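Side-chain contacts in transcriptional repressor (PDB 3KV1), which probably represses transcription as a DNA-binding regulator of the SorC family, through a domain that is thought to bind a sugar effector: residues A[169-173]-A[174-178]; A[194-197]-A[198-202]. All coordinates share one frame; numbering follows the deposited sequence.

Interaction 1 (A[169-173]-A[174-178]); sequences GFFTP and KEFVE
Thr-172 holds OG1 between its backbone N and carbonyl carbon (chi1 71°), which turns the hydroxyl toward the first turn of the helix. Glu-175 sets CG beside its own N (chi1 -69°) and runs extended from there, which brings its carboxylate back to the backbone N of Thr-172. Two bonds result, one in each direction. Glu-175 N donates to Thr-172 OG1 at 2.8 Å. Thr-172 N donates to Glu-175 OE1 at 3.1 Å in an almost straight bond (177°), and OE1 uses its anti lone pair. The other oxygen, OE2, forms a salt bridge with Arg-209, which probably helps hold the carboxylate in place.

The Phe-171 ring packs against the Glu-175 side chain. Glu-175 CB sits over one face, 3.6 Å from the ring centroid, in a CH-pi contact, and Phe-171 CD1 is 3.4 Å from Glu-175 OE1. Phe-176 N donates to Thr-172 O at 2.9 Å. Lys-174 NZ reaches one turn along the helix to the syn lone pair of Glu-178 OE2, a salt bridge of 2.8 Å. The reciprocal bonds of Thr-172, the N-cap, and Glu-175 are a capping box, which starts helix 173-181.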
# COMPACT_ATOMS: atom_id res chain seq x y z
N GLY A 169 -2.53 20.89 -1.89
CA GLY A 169 -3.88 21.37 -2.08
C GLY A 169 -4.93 20.86 -1.10
O GLY A 169 -6.14 21.01 -1.32
N PHE A 170 -4.48 20.27 0.00
CA PHE A 170 -5.44 19.71 0.96
C PHE A 170 -5.85 20.72 2.04
O PHE A 170 -6.86 20.52 2.74
CB PHE A 170 -4.89 18.42 1.58
CG PHE A 170 -4.61 17.31 0.58
CD1 PHE A 170 -5.65 16.54 0.09
CD2 PHE A 170 -3.30 17.01 0.19
CE1 PHE A 170 -5.40 15.50 -0.81
CE2 PHE A 170 -3.05 15.97 -0.70
CZ PHE A 170 -4.10 15.22 -1.20
N PHE A 171 -5.10 21.80 2.16
CA PHE A 171 -5.29 22.77 3.25
C PHE A 171 -4.82 24.12 2.69
O PHE A 171 -3.82 24.17 1.99
CB PHE A 171 -4.38 22.33 4.41
CG PHE A 171 -4.81 22.81 5.78
CD1 PHE A 171 -6.11 22.67 6.23
CD2 PHE A 171 -3.85 23.31 6.65
CE1 PHE A 171 -6.46 23.06 7.52
CE2 PHE A 171 -4.19 23.72 7.93
CZ PHE A 171 -5.49 23.60 8.37
N THR A 172 -5.52 25.21 2.99
CA THR A 172 -5.11 26.51 2.46
C THR A 172 -3.91 27.09 3.24
O THR A 172 -3.74 26.79 4.42
CB THR A 172 -6.26 27.56 2.46
OG1 THR A 172 -6.55 27.96 3.80
CG2 THR A 172 -7.54 27.01 1.84
N PRO A 173 -3.09 27.92 2.58
CA PRO A 173 -2.03 28.65 3.30
C PRO A 173 -2.62 29.43 4.48
O PRO A 173 -2.05 29.47 5.57
CB PRO A 173 -1.49 29.62 2.24
CG PRO A 173 -1.78 28.92 0.92
CD PRO A 173 -3.08 28.18 1.13
N LYS A 174 -3.77 30.06 4.26
CA LYS A 174 -4.44 30.81 5.32
C LYS A 174 -4.76 29.90 6.52
O LYS A 174 -4.47 30.25 7.66
CB LYS A 174 -5.70 31.49 4.79
CG LYS A 174 -6.50 32.26 5.82
CD LYS A 174 -7.66 33.00 5.15
CE LYS A 174 -8.49 33.82 6.16
NZ LYS A 174 -9.14 32.91 7.15
N GLU A 175 -5.34 28.73 6.24
CA GLU A 175 -5.64 27.75 7.29
C GLU A 175 -4.38 27.30 8.04
O GLU A 175 -4.38 27.13 9.26
CB GLU A 175 -6.38 26.53 6.70
CG GLU A 175 -7.79 26.85 6.23
CD GLU A 175 -8.55 25.62 5.72
OE1 GLU A 175 -8.11 24.97 4.73
OE2 GLU A 175 -9.60 25.31 6.32
N PHE A 176 -3.31 27.12 7.29
CA PHE A 176 -2.02 26.70 7.85
C PHE A 176 -1.44 27.71 8.84
O PHE A 176 -1.03 27.37 9.95
CB PHE A 176 -1.03 26.45 6.71
CG PHE A 176 0.22 25.73 7.13
CD1 PHE A 176 0.22 24.35 7.30
CD2 PHE A 176 1.38 26.44 7.37
CE1 PHE A 176 1.36 23.69 7.68
CE2 PHE A 176 2.54 25.78 7.76
CZ PHE A 176 2.52 24.41 7.92
N VAL A 177 -1.41 28.99 8.46
CA VAL A 177 -0.91 29.99 9.37
C VAL A 177 -1.80 30.06 10.58
O VAL A 177 -1.32 30.21 11.70
CB VAL A 177 -0.89 31.40 8.71
CG1 VAL A 177 -0.64 32.46 9.78
CG2 VAL A 177 0.15 31.44 7.61
N GLU A 178 -3.11 29.93 10.37
CA GLU A 178 -4.07 29.97 11.47
C GLU A 178 -3.96 28.79 12.45
O GLU A 178 -4.17 28.96 13.64
CB GLU A 178 -5.50 30.13 10.96
CG GLU A 178 -5.74 31.57 10.52
CD GLU A 178 -6.97 31.76 9.66
OE1 GLU A 178 -7.74 30.80 9.51
OE2 GLU A 178 -7.13 32.90 9.13

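Interaction 2 (A[194-197]-A[198-202]); sequences FFKL and DGTDA
Lys-196 lies along the loop that follows it and touches Asp-198 and Ala-202 there. Its CG presses on Ala-202 CB at 3.4 Å, closer than usual for two carbons. Its chain sets off beside its own backbone N (chi1 -50°) and bends at chi3, running side by side with Asp-198 and pointing the same way. The ammonium and carboxylate meet loosely: Lys-196 NZ and Asp-198 OD2 form a long salt bridge of 3.9 Å. The place of Thr-200 OG1 beside the lysine is doubtful, because the model sets it too close to Lys-196 CE.

A turn and a side-chain bond shape the loop around these groups. Residues Lys-196 to Gly-199 make a type I beta turn. It is closed by Gly-199 N donating to Lys-196 O at 3.0 Å, with the donor well above the carbonyl plane. Gly-199 has positive phi. Asp-198 adds an Asx turn: its OD1 accepts from Thr-200 N at 3.0 Å, on the anti side and 35° out of the carboxylate plane. Asp-198 CG stands between its own N and carbonyl carbon (chi1 70°), which folds the carboxylate over the chain that follows. Thr-200 O then takes a bond from Lys-196 N at 3.1 Å, bringing the loop back beside Lys-196.

Further out, Phe-195 makes backbone bonds with Val-186 and Gly-187, joining strand 193-196 to its antiparallel neighbour 185-189. Phe-194 and Ala-202 both pack on Ile-185, and Phe-194 also meets Met-206 and Val-210. Leu-197 O accepts a hydrogen bond from Arg-242.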
# COMPACT_ATOMS: atom_id res chain seq x y z
N PHE A 194 -0.82 16.54 16.00
CA PHE A 194 -0.24 17.88 16.13
C PHE A 194 -0.39 18.32 17.58
O PHE A 194 -1.37 17.96 18.25
CB PHE A 194 -1.01 18.81 15.18
CG PHE A 194 -1.05 18.28 13.77
CD1 PHE A 194 0.03 18.48 12.93
CD2 PHE A 194 -2.13 17.52 13.32
CE1 PHE A 194 0.04 17.93 11.63
CE2 PHE A 194 -2.14 16.95 12.03
CZ PHE A 194 -1.06 17.16 11.18
N PHE A 195 0.56 19.11 18.07
CA PHE A 195 0.52 19.52 19.47
C PHE A 195 0.94 20.98 19.67
O PHE A 195 1.57 21.59 18.80
CB PHE A 195 1.47 18.62 20.25
CG PHE A 195 2.83 18.50 19.64
CD1 PHE A 195 3.12 17.44 18.76
CD2 PHE A 195 3.81 19.45 19.90
CE1 PHE A 195 4.36 17.33 18.17
CE2 PHE A 195 5.07 19.34 19.31
CZ PHE A 195 5.35 18.27 18.44
N LYS A 196 0.62 21.51 20.86
CA LYS A 196 1.01 22.86 21.23
C LYS A 196 2.30 22.81 22.03
O LYS A 196 2.80 21.73 22.39
CB LYS A 196 -0.09 23.52 22.08
CG LYS A 196 -1.45 23.40 21.44
CD LYS A 196 -2.48 24.27 22.13
CE LYS A 196 -2.33 24.24 23.64
NZ LYS A 196 -3.28 25.17 24.34
N LEU A 197 2.86 23.98 22.29
CA LEU A 197 4.14 24.02 23.00
C LEU A 197 4.04 23.44 24.41
O LEU A 197 5.01 22.87 24.92
CB LEU A 197 4.72 25.43 23.00
CG LEU A 197 6.06 25.62 23.72
CD1 LEU A 197 7.18 24.78 23.14
CD2 LEU A 197 6.43 27.12 23.70
N ASP A 198 2.85 23.53 25.02
CA ASP A 198 2.63 23.00 26.36
C ASP A 198 2.28 21.49 26.38
O ASP A 198 2.07 20.90 27.45
CB ASP A 198 1.59 23.83 27.15
CG ASP A 198 0.17 23.69 26.62
OD1 ASP A 198 -0.09 22.87 25.71
OD2 ASP A 198 -0.71 24.40 27.13
N GLY A 199 2.24 20.87 25.20
CA GLY A 199 2.06 19.43 25.11
C GLY A 199 0.62 18.96 25.07
O GLY A 199 0.34 17.77 25.01
N THR A 200 -0.32 19.90 25.12
CA THR A 200 -1.71 19.54 24.99
C THR A 200 -2.05 19.36 23.51
O THR A 200 -1.36 19.89 22.62
CB THR A 200 -2.66 20.53 25.72
OG1 THR A 200 -2.43 21.86 25.27
CG2 THR A 200 -2.40 20.49 27.23
N ASP A 201 -3.05 18.53 23.24
CA ASP A 201 -3.59 18.39 21.89
C ASP A 201 -4.42 19.62 21.60
O ASP A 201 -5.34 19.95 22.35
CB ASP A 201 -4.50 17.17 21.78
CG ASP A 201 -3.76 15.87 22.00
OD1 ASP A 201 -2.51 15.90 21.97
OD2 ASP A 201 -4.44 14.83 22.21
N ALA A 202 -4.10 20.32 20.53
CA ALA A 202 -4.93 21.43 20.15
C ALA A 202 -5.95 20.92 19.16
O ALA A 202 -5.60 20.27 18.18
CB ALA A 202 -4.10 22.54 19.53

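How the interactions relate
Interaction 1 comes first along the chain and interaction 2 follows, without overlap. Their centres lie about 18 Å apart and their nearest atoms about 7 Å, so they do not touch. Helix 173-181, begun in interaction 1, leads to strand 185-189, which pairs with strand 193-196 of interaction 2. The loop after interaction 2 also links them: Met-206 packs on both Phe-171 and Phe-194. Interaction 1 is near the surface, its centre about 22 Å from that of the chain; interaction 2 is partly buried, its centre at about 15 Å. A glycerol, probably from crystallisation, lies about 4 Å from the Thr-200 side chain, which does not by itself identify a sugar site.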